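Local coordinates for protein CalG4 (Micromonospora echinospora, PDB 3IA7) that has the GT-B fold of two Rossmann-like domains, with a C-terminal domain like that of erythromycin biosynthesis protein CIII, at residues A[80-83]-A[84-87]; A[226-229]-A[230-233]; A[368-371]-A[372-376]; A[394-397]-A[398-401]. All blocks are in the same frame, centred on the assembly; numbering follows the deposited sequence.

Contact 1: A[80-83]-A[84-87]; sequences HLVY and VREN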
ATOM      1  N   HIS A  80     -21.189  -5.336  26.404  1.00 19.32           N
ATOM      2  CA  HIS A  80     -20.661  -4.090  26.957  1.00 18.83           C
ATOM      3  C   HIS A  80     -19.559  -4.314  27.991  1.00 17.89           C
ATOM      4  O   HIS A  80     -18.616  -3.525  28.065  1.00 17.19           O
ATOM      5  CB  HIS A  80     -21.746  -3.250  27.604  1.00 17.44           C
ATOM      6  CG  HIS A  80     -22.849  -2.844  26.663  1.00 19.49           C
ATOM      7  ND1 HIS A  80     -22.611  -2.501  25.349  1.00 18.80           N
ATOM      8  CD2 HIS A  80     -24.175  -2.672  26.864  1.00 18.76           C
ATOM      9  CE1 HIS A  80     -23.751  -2.154  24.773  1.00 22.76           C
ATOM     10  NE2 HIS A  80     -24.718  -2.267  25.668  1.00 20.28           N
ATOM     11  N   LEU A  81     -19.721  -5.315  28.840  1.00 17.41           N
ATOM     12  CA  LEU A  81     -18.702  -5.558  29.886  1.00 18.44           C
ATOM     13  C   LEU A  81     -17.374  -6.013  29.297  1.00 17.19           C
ATOM     14  O   LEU A  81     -16.300  -5.615  29.801  1.00 17.90           O
ATOM     15  CB  LEU A  81     -19.188  -6.530  30.994  1.00 17.63           C
ATOM     16  CG  LEU A  81     -20.346  -5.962  31.847  1.00 17.73           C
ATOM     17  CD1 LEU A  81     -20.881  -7.057  32.766  1.00 18.80           C
ATOM     18  CD2 LEU A  81     -19.926  -4.740  32.655  1.00 18.98           C
ATOM     19  N   VAL A  82     -17.426  -6.810  28.225  1.00 17.30           N
ATOM     20  CA  VAL A  82     -16.175  -7.254  27.598  1.00 17.55           C
ATOM     21  C   VAL A  82     -15.488  -6.060  26.932  1.00 16.73           C
ATOM     22  O   VAL A  82     -14.274  -6.018  26.894  1.00 16.30           O
ATOM     23  CB  VAL A  82     -16.314  -8.486  26.603  1.00 18.40           C
ATOM     24  CG1 VAL A  82     -17.072  -8.139  25.346  1.00 19.43           C
ATOM     25  CG2 VAL A  82     -14.930  -8.981  26.209  1.00 18.50           C
ATOM     26  N   TYR A  83     -16.274  -5.120  26.426  1.00 16.72           N
ATOM     27  CA  TYR A  83     -15.746  -3.882  25.813  1.00 16.57           C
ATOM     28  C   TYR A  83     -14.940  -3.101  26.865  1.00 15.86           C
ATOM     29  O   TYR A  83     -13.803  -2.634  26.610  1.00 14.93           O
ATOM     30  CB  TYR A  83     -16.921  -3.033  25.287  1.00 16.15           C
ATOM     31  CG  TYR A  83     -16.514  -1.674  24.758  1.00 18.56           C
ATOM     32  CD1 TYR A  83     -15.939  -1.545  23.477  1.00 17.68           C
ATOM     33  CD2 TYR A  83     -16.672  -0.510  25.537  1.00 16.22           C
ATOM     34  CE1 TYR A  83     -15.558  -0.278  22.987  1.00 18.81           C
ATOM     35  CE2 TYR A  83     -16.291   0.745  25.055  1.00 18.15           C
ATOM     36  CZ  TYR A  83     -15.736   0.845  23.785  1.00 15.47           C
ATOM     37  OH  TYR A  83     -15.350   2.062  23.275  1.00 18.39           O
ATOM     38  N   VAL A  84     -15.555  -2.936  28.035  1.00 14.50           N
ATOM     39  CA  VAL A  84     -14.888  -2.264  29.156  1.00 14.04           C
ATOM     40  C   VAL A  84     -13.616  -3.013  29.597  1.00 13.20           C
ATOM     41  O   VAL A  84     -12.563  -2.371  29.763  1.00 12.47           O
ATOM     42  CB  VAL A  84     -15.852  -1.965  30.338  1.00 13.99           C
ATOM     43  CG1 VAL A  84     -15.077  -1.336  31.501  1.00 13.85           C
ATOM     44  CG2 VAL A  84     -16.980  -0.992  29.873  1.00 13.21           C
ATOM     45  N   ARG A  85     -13.702  -4.332  29.767  1.00 12.04           N
ATOM     46  CA  ARG A  85     -12.529  -5.127  30.131  1.00 13.47           C
ATOM     47  C   ARG A  85     -11.399  -4.991  29.119  1.00 12.94           C
ATOM     48  O   ARG A  85     -10.233  -4.906  29.508  1.00 12.41           O
ATOM     49  CB  ARG A  85     -12.848  -6.604  30.343  1.00 13.17           C
ATOM     50  CG  ARG A  85     -13.724  -6.913  31.573  1.00 15.82           C
ATOM     51  CD  ARG A  85     -13.719  -8.396  31.906  1.00 16.70           C
ATOM     52  NE  ARG A  85     -14.219  -9.232  30.815  1.00 20.34           N
ATOM     53  CZ  ARG A  85     -15.502  -9.544  30.629  1.00 23.10           C
ATOM     54  NH1 ARG A  85     -16.433  -9.092  31.469  1.00 22.72           N
ATOM     55  NH2 ARG A  85     -15.855 -10.316  29.602  1.00 25.25           N
ATOM     56  N   GLU A  86     -11.735  -4.971  27.835  1.00 12.03           N
ATOM     57  CA  GLU A  86     -10.726  -4.818  26.778  1.00 12.91           C
ATOM     58  C   GLU A  86     -10.047  -3.445  26.855  1.00 12.91           C
ATOM     59  O   GLU A  86      -8.802  -3.353  26.711  1.00 11.76           O
ATOM     60  CB  GLU A  86     -11.391  -4.969  25.381  1.00 14.16           C
ATOM     61  CG  GLU A  86     -10.350  -5.062  24.215  1.00 16.42           C
ATOM     62  CD  GLU A  86      -9.639  -6.407  24.132  1.00 18.81           C
ATOM     63  OE1 GLU A  86      -9.614  -7.167  25.123  1.00 20.25           O
ATOM     64  OE2 GLU A  86      -9.077  -6.700  23.053  1.00 16.11           O
ATOM     65  N   ASN A  87     -10.847  -2.384  27.067  1.00 11.41           N
ATOM     66  CA  ASN A  87     -10.261  -1.056  27.341  1.00 12.84           C
ATOM     67  C   ASN A  87      -9.286  -1.130  28.536  1.00 12.02           C
ATOM     68  O   ASN A  87      -8.179  -0.593  28.477  1.00 11.04           O
ATOM     69  CB  ASN A  87     -11.363  -0.041  27.625  1.00 12.51           C
ATOM     70  CG  ASN A  87     -11.858   0.619  26.349  1.00 14.06           C
ATOM     71  OD1 ASN A  87     -11.362   1.672  25.996  1.00 13.69           O
ATOM     72  ND2 ASN A  87     -12.771  -0.045  25.606  1.00 12.55           N
TER

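Contact 2: A[226-229]-A[230-233]; sequences PPRP and DAPV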
ATOM      1  N   PRO A 226      -6.122  -7.443 -17.344  1.00 21.40           N
ATOM      2  CA  PRO A 226      -7.320  -8.113 -17.832  1.00 20.68           C
ATOM      3  C   PRO A 226      -6.968  -8.943 -19.093  1.00 20.64           C
ATOM      4  O   PRO A 226      -5.911  -8.690 -19.703  1.00 18.92           O
ATOM      5  CB  PRO A 226      -8.276  -6.932 -18.161  1.00 20.52           C
ATOM      6  CG  PRO A 226      -7.373  -5.796 -18.499  1.00 21.51           C
ATOM      7  CD  PRO A 226      -6.154  -5.992 -17.604  1.00 21.15           C
ATOM      8  N   PRO A 227      -7.829  -9.910 -19.470  1.00 19.66           N
ATOM      9  CA  PRO A 227      -7.559 -10.758 -20.638  1.00 20.20           C
ATOM     10  C   PRO A 227      -7.739 -10.070 -21.997  1.00 19.51           C
ATOM     11  O   PRO A 227      -7.181 -10.546 -22.966  1.00 20.51           O
ATOM     12  CB  PRO A 227      -8.567 -11.905 -20.488  1.00 20.81           C
ATOM     13  CG  PRO A 227      -9.723 -11.265 -19.791  1.00 20.04           C
ATOM     14  CD  PRO A 227      -9.073 -10.304 -18.795  1.00 19.43           C
ATOM     15  N   ARG A 228      -8.549  -9.009 -22.072  1.00 19.28           N
ATOM     16  CA  ARG A 228      -8.673  -8.173 -23.278  1.00 19.65           C
ATOM     17  C   ARG A 228      -8.742  -6.753 -22.775  1.00 18.87           C
ATOM     18  O   ARG A 228      -9.201  -6.540 -21.666  1.00 19.80           O
ATOM     19  CB  ARG A 228      -9.954  -8.453 -24.059  1.00 19.45           C
ATOM     20  CG  ARG A 228     -10.359  -9.886 -24.181  1.00 20.72           C
ATOM     21  CD  ARG A 228     -11.653 -10.055 -25.005  1.00 19.43           C
ATOM     22  NE  ARG A 228     -12.886  -9.610 -24.331  1.00 15.61           N
ATOM     23  CZ  ARG A 228     -13.474 -10.256 -23.323  1.00 19.25           C
ATOM     24  NH1 ARG A 228     -12.897 -11.344 -22.808  1.00 15.55           N
ATOM     25  NH2 ARG A 228     -14.608  -9.785 -22.760  1.00 17.23           N
ATOM     26  N   PRO A 229      -8.299  -5.780 -23.582  1.00 18.96           N
ATOM     27  CA  PRO A 229      -8.255  -4.375 -23.168  1.00 19.51           C
ATOM     28  C   PRO A 229      -9.565  -3.828 -22.609  1.00 19.96           C
ATOM     29  O   PRO A 229      -9.578  -3.088 -21.594  1.00 20.47           O
ATOM     30  CB  PRO A 229      -7.893  -3.649 -24.468  1.00 19.62           C
ATOM     31  CG  PRO A 229      -7.117  -4.642 -25.234  1.00 19.61           C
ATOM     32  CD  PRO A 229      -7.750  -5.974 -24.936  1.00 18.68           C
ATOM     33  N   ASP A 230     -10.663  -4.185 -23.272  1.00 19.98           N
ATOM     34  CA  ASP A 230     -11.977  -3.678 -22.907  1.00 19.05           C
ATOM     35  C   ASP A 230     -12.869  -4.779 -22.293  1.00 17.66           C
ATOM     36  O   ASP A 230     -14.075  -4.630 -22.244  1.00 16.61           O
ATOM     37  CB  ASP A 230     -12.656  -3.022 -24.151  1.00 19.00           C
ATOM     38  CG  ASP A 230     -11.978  -1.700 -24.571  1.00 21.40           C
ATOM     39  OD1 ASP A 230     -11.583  -0.916 -23.685  1.00 25.50           O
ATOM     40  OD2 ASP A 230     -11.853  -1.431 -25.775  1.00 24.80           O
ATOM     41  N   ALA A 231     -12.298  -5.887 -21.843  1.00 16.48           N
ATOM     42  CA  ALA A 231     -13.112  -6.863 -21.094  1.00 16.72           C
ATOM     43  C   ALA A 231     -13.792  -6.174 -19.899  1.00 17.01           C
ATOM     44  O   ALA A 231     -13.114  -5.478 -19.155  1.00 18.30           O
ATOM     45  CB  ALA A 231     -12.247  -8.053 -20.606  1.00 16.09           C
ATOM     46  N   PRO A 232     -15.120  -6.351 -19.716  1.00 17.92           N
ATOM     47  CA  PRO A 232     -15.778  -5.814 -18.519  1.00 17.97           C
ATOM     48  C   PRO A 232     -15.343  -6.668 -17.331  1.00 17.34           C
ATOM     49  O   PRO A 232     -15.410  -7.908 -17.403  1.00 17.04           O
ATOM     50  CB  PRO A 232     -17.273  -6.019 -18.800  1.00 18.10           C
ATOM     51  CG  PRO A 232     -17.371  -6.373 -20.270  1.00 21.52           C
ATOM     52  CD  PRO A 232     -16.082  -7.063 -20.588  1.00 18.14           C
ATOM     53  N   VAL A 233     -14.755  -6.040 -16.326  1.00 17.57           N
ATOM     54  CA  VAL A 233     -14.147  -6.802 -15.233  1.00 17.91           C
ATOM     55  C   VAL A 233     -15.007  -6.586 -13.968  1.00 17.78           C
ATOM     56  O   VAL A 233     -15.388  -5.458 -13.649  1.00 17.56           O
ATOM     57  CB  VAL A 233     -12.675  -6.397 -14.961  1.00 17.84           C
ATOM     58  CG1 VAL A 233     -12.122  -7.146 -13.711  1.00 18.30           C
ATOM     59  CG2 VAL A 233     -11.752  -6.715 -16.187  1.00 16.32           C
TER

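Contact 3: A[368-371]-A[372-376]; sequences AVRE and RVRRM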
ATOM      1  N   ALA A 368     -25.649   7.730 -13.550  1.00 14.87           N
ATOM      2  CA  ALA A 368     -25.809   8.621 -12.380  1.00 14.36           C
ATOM      3  C   ALA A 368     -24.951   8.144 -11.192  1.00 13.69           C
ATOM      4  O   ALA A 368     -24.285   8.942 -10.506  1.00 13.15           O
ATOM      5  CB  ALA A 368     -27.297   8.706 -11.971  1.00 14.37           C
ATOM      6  N   VAL A 369     -24.991   6.840 -10.954  1.00 13.04           N
ATOM      7  CA  VAL A 369     -24.122   6.196  -9.965  1.00 13.96           C
ATOM      8  C   VAL A 369     -22.627   6.429 -10.323  1.00 14.93           C
ATOM      9  O   VAL A 369     -21.831   6.872  -9.470  1.00 14.31           O
ATOM     10  CB  VAL A 369     -24.471   4.662  -9.766  1.00 12.49           C
ATOM     11  CG1 VAL A 369     -23.314   3.922  -8.929  1.00 13.48           C
ATOM     12  CG2 VAL A 369     -25.839   4.498  -9.070  1.00 11.61           C
ATOM     13  N   ARG A 370     -22.311   6.144 -11.589  0.50 14.92           N
ATOM     14  CA  ARG A 370     -20.992   6.309 -12.190  0.50 15.26           C
ATOM     15  C   ARG A 370     -20.421   7.670 -11.841  0.50 14.80           C
ATOM     16  O   ARG A 370     -19.325   7.762 -11.279  0.50 15.17           O
ATOM     17  CB  ARG A 370     -21.098   6.129 -13.722  0.50 15.67           C
ATOM     18  CG  ARG A 370     -19.856   6.451 -14.537  0.50 16.61           C
ATOM     19  CD  ARG A 370     -19.801   5.629 -15.851  0.50 15.20           C
ATOM     20  NE  ARG A 370     -20.973   5.775 -16.728  0.50 18.13           N
ATOM     21  CZ  ARG A 370     -21.841   4.809 -17.038  0.50 15.67           C
ATOM     22  NH1 ARG A 370     -21.739   3.571 -16.534  0.50 10.48           N
ATOM     23  NH2 ARG A 370     -22.853   5.101 -17.840  0.50 18.65           N
ATOM     24  N   GLU A 371     -21.185   8.707 -12.154  1.00 13.55           N
ATOM     25  CA  GLU A 371     -20.835  10.101 -11.875  1.00 12.91           C
ATOM     26  C   GLU A 371     -20.675  10.455 -10.381  1.00 11.36           C
ATOM     27  O   GLU A 371     -19.704  11.148 -10.026  1.00  9.88           O
ATOM     28  CB  GLU A 371     -21.799  11.071 -12.551  1.00 14.56           C
ATOM     29  CG  GLU A 371     -21.322  12.536 -12.539  1.00 19.41           C
ATOM     30  CD  GLU A 371     -19.917  12.800 -13.174  1.00 25.40           C
ATOM     31  OE1 GLU A 371     -19.332  11.935 -13.879  1.00 25.21           O
ATOM     32  OE2 GLU A 371     -19.405  13.920 -12.964  1.00 27.41           O
ATOM     33  N   ARG A 372     -21.582   9.980  -9.531  1.00  8.05           N
ATOM     34  CA  ARG A 372     -21.466  10.194  -8.076  1.00  7.54           C
ATOM     35  C   ARG A 372     -20.207   9.485  -7.535  1.00  7.45           C
ATOM     36  O   ARG A 372     -19.478  10.033  -6.690  1.00  6.58           O
ATOM     37  CB  ARG A 372     -22.716   9.703  -7.352  1.00  8.55           C
ATOM     38  CG  ARG A 372     -23.946  10.578  -7.613  1.00  8.49           C
ATOM     39  CD  ARG A 372     -25.098  10.222  -6.724  1.00 11.00           C
ATOM     40  NE  ARG A 372     -25.690   8.917  -7.020  1.00 11.91           N
ATOM     41  CZ  ARG A 372     -26.717   8.712  -7.843  1.00 13.78           C
ATOM     42  NH1 ARG A 372     -27.292   9.725  -8.491  1.00 12.48           N
ATOM     43  NH2 ARG A 372     -27.187   7.482  -8.012  1.00 11.53           N
ATOM     44  N   VAL A 373     -19.931   8.293  -8.058  1.00  6.34           N
ATOM     45  CA  VAL A 373     -18.723   7.557  -7.643  1.00  8.72           C
ATOM     46  C   VAL A 373     -17.420   8.316  -8.097  1.00  8.41           C
ATOM     47  O   VAL A 373     -16.396   8.364  -7.373  1.00  7.17           O
ATOM     48  CB  VAL A 373     -18.776   6.073  -8.112  1.00  9.60           C
ATOM     49  CG1 VAL A 373     -17.455   5.395  -7.791  1.00 10.25           C
ATOM     50  CG2 VAL A 373     -19.912   5.316  -7.374  1.00  9.03           C
ATOM     51  N   ARG A 374     -17.450   8.873  -9.290  1.00  8.31           N
ATOM     52  CA  ARG A 374     -16.293   9.647  -9.758  1.00 10.64           C
ATOM     53  C   ARG A 374     -16.044  10.902  -8.882  1.00  9.93           C
ATOM     54  O   ARG A 374     -14.896  11.232  -8.591  1.00  8.35           O
ATOM     55  CB  ARG A 374     -16.448  10.001 -11.226  1.00 12.53           C
ATOM     56  CG  ARG A 374     -16.154   8.783 -12.062  1.00 18.80           C
ATOM     57  CD  ARG A 374     -16.081   9.086 -13.503  1.00 27.51           C
ATOM     58  NE  ARG A 374     -16.074   7.848 -14.276  1.00 31.56           N
ATOM     59  CZ  ARG A 374     -16.441   7.797 -15.546  1.00 30.90           C
ATOM     60  NH1 ARG A 374     -16.858   8.899 -16.145  1.00 31.67           N
ATOM     61  NH2 ARG A 374     -16.400   6.650 -16.205  1.00 34.40           N
ATOM     62  N   ARG A 375     -17.118  11.557  -8.440  1.00  9.87           N
ATOM     63  CA  ARG A 375     -17.002  12.669  -7.465  1.00 10.09           C
ATOM     64  C   ARG A 375     -16.431  12.174  -6.152  1.00  9.30           C
ATOM     65  O   ARG A 375     -15.553  12.824  -5.543  1.00  9.57           O
ATOM     66  CB  ARG A 375     -18.359  13.378  -7.274  1.00  9.32           C
ATOM     67  CG  ARG A 375     -18.740  14.319  -8.447  1.00 13.53           C
ATOM     68  CD  ARG A 375     -18.692  15.831  -8.012  1.00 20.03           C
ATOM     69  NE  ARG A 375     -19.755  16.625  -8.654  1.00 23.52           N
ATOM     70  CZ  ARG A 375     -20.323  17.717  -8.132  1.00 23.52           C
ATOM     71  NH1 ARG A 375     -19.946  18.186  -6.940  1.00 23.11           N
ATOM     72  NH2 ARG A 375     -21.277  18.347  -8.804  1.00 26.64           N
HETATM   73  N   MSE A 376     -16.878  10.999  -5.710  1.00  8.86           N
HETATM   74  CA  MSE A 376     -16.320  10.406  -4.461  1.00  9.86           C
HETATM   75  C   MSE A 376     -14.834  10.058  -4.618  1.00  9.80           C
HETATM   76  O   MSE A 376     -14.061  10.222  -3.684  1.00  8.01           O
HETATM   77  CB  MSE A 376     -17.100   9.132  -4.013  1.00  8.03           C
HETATM   78  CG  MSE A 376     -16.537   8.489  -2.698  1.00 11.22           C
HETATM   79 SE   MSE A 376     -16.621   9.768  -1.181  0.70 15.08          SE
HETATM   80  CE  MSE A 376     -18.483   9.938  -0.801  1.00 13.10           C
TER

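Contact 4: A[394-397]-A[398-401]; sequences EAYL and GRVA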
ATOM      1  N   GLU A 394       1.462  16.720  14.088  1.00 12.17           N
ATOM      2  CA  GLU A 394       2.593  17.594  14.450  1.00 12.61           C
ATOM      3  C   GLU A 394       2.184  19.041  14.785  1.00 13.04           C
ATOM      4  O   GLU A 394       2.715  19.630  15.729  1.00 12.58           O
ATOM      5  CB  GLU A 394       3.703  17.584  13.387  1.00 11.56           C
ATOM      6  CG  GLU A 394       4.397  16.211  13.254  1.00 13.54           C
ATOM      7  CD  GLU A 394       5.577  16.289  12.340  1.00 17.16           C
ATOM      8  OE1 GLU A 394       5.430  16.891  11.251  1.00 13.92           O
ATOM      9  OE2 GLU A 394       6.646  15.757  12.731  1.00 15.34           O
ATOM     10  N   ALA A 395       1.226  19.583  14.027  1.00 14.03           N
ATOM     11  CA  ALA A 395       0.666  20.913  14.291  1.00 14.31           C
ATOM     12  C   ALA A 395      -0.061  20.993  15.652  1.00 14.40           C
ATOM     13  O   ALA A 395       0.064  21.985  16.357  1.00 12.18           O
ATOM     14  CB  ALA A 395      -0.289  21.361  13.147  1.00 14.57           C
ATOM     15  N   TYR A 396      -0.816  19.948  16.000  1.00 13.05           N
ATOM     16  CA  TYR A 396      -1.539  19.862  17.269  1.00 13.37           C
ATOM     17  C   TYR A 396      -0.529  19.903  18.394  1.00 14.72           C
ATOM     18  O   TYR A 396      -0.666  20.686  19.341  1.00 14.09           O
ATOM     19  CB  TYR A 396      -2.379  18.568  17.271  1.00 13.92           C
ATOM     20  CG  TYR A 396      -3.184  18.230  18.516  1.00 13.10           C
ATOM     21  CD1 TYR A 396      -4.202  19.081  19.003  1.00 10.58           C
ATOM     22  CD2 TYR A 396      -2.926  17.061  19.198  1.00 12.19           C
ATOM     23  CE1 TYR A 396      -4.938  18.745  20.120  1.00 11.48           C
ATOM     24  CE2 TYR A 396      -3.658  16.711  20.313  1.00 12.17           C
ATOM     25  CZ  TYR A 396      -4.663  17.544  20.769  1.00  9.24           C
ATOM     26  OH  TYR A 396      -5.428  17.140  21.841  1.00 11.06           O
ATOM     27  N   LEU A 397       0.532  19.118  18.267  1.00 16.41           N
ATOM     28  CA  LEU A 397       1.634  19.162  19.251  1.00 18.30           C
ATOM     29  C   LEU A 397       2.255  20.540  19.399  1.00 19.55           C
ATOM     30  O   LEU A 397       2.475  20.993  20.514  1.00 20.79           O
ATOM     31  CB  LEU A 397       2.701  18.143  18.902  1.00 18.73           C
ATOM     32  CG  LEU A 397       2.396  16.679  19.204  1.00 16.99           C
ATOM     33  CD1 LEU A 397       3.589  15.851  18.708  1.00 14.97           C
ATOM     34  CD2 LEU A 397       2.209  16.446  20.698  1.00 17.81           C
ATOM     35  N   GLY A 398       2.498  21.209  18.272  1.00 20.02           N
ATOM     36  CA  GLY A 398       2.974  22.579  18.247  1.00 21.43           C
ATOM     37  C   GLY A 398       2.084  23.491  19.063  1.00 22.17           C
ATOM     38  O   GLY A 398       2.591  24.373  19.747  1.00 22.17           O
ATOM     39  N   ARG A 399       0.761  23.307  18.986  1.00 22.46           N
ATOM     40  CA  ARG A 399      -0.161  24.156  19.745  1.00 23.99           C
ATOM     41  C   ARG A 399      -0.219  23.796  21.225  1.00 23.60           C
ATOM     42  O   ARG A 399      -0.139  24.674  22.086  1.00 23.35           O
ATOM     43  CB  ARG A 399      -1.591  24.132  19.193  1.00 23.68           C
ATOM     44  CG  ARG A 399      -1.748  24.517  17.730  1.00 26.75           C
ATOM     45  CD  ARG A 399      -3.221  24.508  17.289  1.00 25.93           C
ATOM     46  NE  ARG A 399      -3.844  23.175  17.155  1.00 28.92           N
ATOM     47  CZ  ARG A 399      -3.904  22.477  16.026  1.00 30.25           C
ATOM     48  NH1 ARG A 399      -3.355  22.967  14.917  1.00 32.96           N
ATOM     49  NH2 ARG A 399      -4.515  21.291  15.999  1.00 30.94           N
ATOM     50  N   VAL A 400      -0.397  22.509  21.519  1.00 23.25           N
ATOM     51  CA  VAL A 400      -0.794  22.103  22.870  1.00 23.02           C
ATOM     52  C   VAL A 400       0.337  21.542  23.729  1.00 23.40           C
ATOM     53  O   VAL A 400       0.193  21.435  24.940  1.00 23.33           O
ATOM     54  CB  VAL A 400      -1.979  21.097  22.846  1.00 23.17           C
ATOM     55  CG1 VAL A 400      -3.181  21.701  22.122  1.00 21.64           C
ATOM     56  CG2 VAL A 400      -1.557  19.741  22.237  1.00 20.90           C
ATOM     57  N   ALA A 401       1.438  21.144  23.103  1.00 23.05           N
ATOM     58  CA  ALA A 401       2.576  20.658  23.853  1.00 24.49           C
ATOM     59  C   ALA A 401       3.835  20.808  23.005  1.00 25.39           C
ATOM     60  O   ALA A 401       4.379  19.796  22.544  1.00 24.93           O
ATOM     61  CB  ALA A 401       2.350  19.188  24.238  1.00 23.69           C
TER

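Contact 1: A[80-83]-A[84-87]
Tyr83 and Asn87 sit one turn apart on helix 75-98, which runs without a break through 80-83 and 84-87. Four successive i to i+4 backbone bonds join the two halves, His80 O to Val84 N through Tyr83 O to Asn87 N, the last of them 3.0 Å long. Tyr83 O takes a second donor: Asn87 ND2 reaches the same oxygen at 3.0 Å, almost perfectly straight (177°), from the other face of the carbonyl plane. Asn87 ND2 also rides over the Tyr83 ring, 3.6 Å from Tyr83 CZ, with ring and amide planes turned 58° from each other. Tyr83 chi1 of 174° sends CG away from its own backbone N and lays the ring beneath the amide.

On another side of the helix Arg85 folds back along the previous turn, bringing Arg85 NH2 to 3.5 Å from Val82 CB and Arg85 NH1 to 3.8 Å from Leu81 CB, while one guanidinium face lies over Val82 CA. Arg85 NE pairs with Glu60, and Glu86 turns away to Ser59, Tyr57 and the backbone N of Glu60.

Asn87 OD1 accepts from Ala115 N at the start of helix 113-123. With its oxygen and its nitrogen both engaged, the buried amide has little freedom to flip, and it links helix 75-98 to helix 113-123 through polar bonds as well as packing.

Contact 2: A[226-229]-A[230-233]
Ala231 tucks its methyl under the guanidinium of Arg228 at the closing end of a type I beta turn, Arg228 to Ala231. This is the tight part of the contact. The methyl lies over the centre of the guanidinium face, with Ala231 CB 3.6 Å from Arg228 NH2. Arg228 gets there by bending at chi3 (-72°), which swings the planar group back over the turn; Pro232 CD follows at 3.8 Å from Arg228 NH2. The turn itself is closed by Ala231 N donating to Arg228 O at 3.2 Å, with the donor well above the carbonyl plane. Arg228 NH2 has its hydrogen-bond partner elsewhere, at the backbone carbonyl of Pro260, and this bond helps fix the plane that rests on the alanine.

Around the buried methyl the packing thins. Pro227 CG comes no nearer than 4.2 Å to Ala231 CB, and Pro226 CB meets Val233 CG2 at 4.0 Å, bringing together the two ends of 226-233. Solvent reaches the corner of the turn, Pro229 and Asp230: the Asp230 carboxylate heads outward, with Asp230 OD1 3.6 Å from Pro229 O. Pro226 packs on His297, a ligand of a bound calcium ion, and the side chain of Pro226 itself lies about 5 Å from the ion.

The loop comes after strand 208-210 and feeds directly into strand 233-237, inside the six-stranded parallel sheet. Backbone bonds from Pro232 to His262 and from Val233 to Arg299 tie its exit to strands 262-266 and 298-303.

Contact 3: A[368-371]-A[372-376]
Helix 367-381, in the C-terminal half of this GT-B fold, carries the contact, and Arg372 reaches back over Ala368 and Val369 near its N-terminal end. Doubling back on itself, Arg372 lays its guanidinium across the first turn, so that Ala368 O stands over the centre of one face. Arg372 NH2 comes to 3.4 Å from Val369 CG2, and Arg372 NH1 to 3.6 Å from Ala368 CB. Arg372 NE donates to Gly341 O, outside the helix, which settles how the group is turned.

Val369 and Val373 lie side by side, Val369 CG1 4.0 Å from Val373 CG2. Beneath them the backbone bond from Val373 N to Val369 O is short, 2.8 Å. On the exposed side Glu371 OE1 stays 4.5 Å from Arg374 NH1, too far for a salt bridge.

Asp366 OD1, just ahead of the helix, accepts from Val369 N, with a weak bond from Ala368 N. Val369 packs on Pro319 just before strand 320-322, Val373 and Met376 (selenomethionine) on Phe314 of helix 307-315, and Arg372 on Leu342 just before strand 343-345.

Contact 4: A[394-397]-A[398-401]
Val400 and Arg399 approach the Tyr396 ring from different directions. Val400 CG2 stands over one face, a CH-pi contact 4.0 Å from the ring centroid and only 6° off the normal, while Arg399 NH2 lies at the edge, near the ring plane, 3.7 Å from Tyr396 CD1. The guanidinium is itself flat against the helix: Tyr396 CA and Ala395 O both lie over one of its faces, toward the rim, and its plane makes 60° with the ring. To lie there the arginine curls back along the preceding turn. The other methyl of Val400 adds to the cover, Val400 CG1 sitting 4.0 Å from Tyr396 CE1.

Below the side chains the last turns of helix 385-400 hold together by Gly398 N to Glu394 O at 3.0 Å, Arg399 N to Ala395 O, and Val400 N to Tyr396 O at 2.9 Å. A weak second bond runs from Arg399 N to Tyr396 O. Ala401 is where the chain leaves helical geometry.

Tyr396 OH is bonded to Ala127 O on strand 127-131, and the Glu394 carboxylate pairs with Arg31 and His33. The buried tyrosine thus has its hydroxyl satisfied by the strand while its ring is shielded by valine, and the closing helix is pinned to the N-terminal domain by polar bonds at both positions.

Following the chain from the N terminus, contact 1 comes first, inside helix 75-98 of the N-terminal domain, packed against helices 113-123 and 159-170. Contact 2 closes a tight turn that leads into strand 233-237 of the six-stranded sheet, and contact 3 follows within helix 367-381 of the same domain, their centres about 21 Å apart. Contact 4 ends helix 385-400, the helix after that of contact 3, yet its centre is about 37 Å from that of contact 3 because this last helix crosses back to the N-terminal domain. All four are local and lie in series, none nested in or crossing another; contacts 1 and 2, about 49 Å apart between centres, lie on opposite sides of the chain's centre.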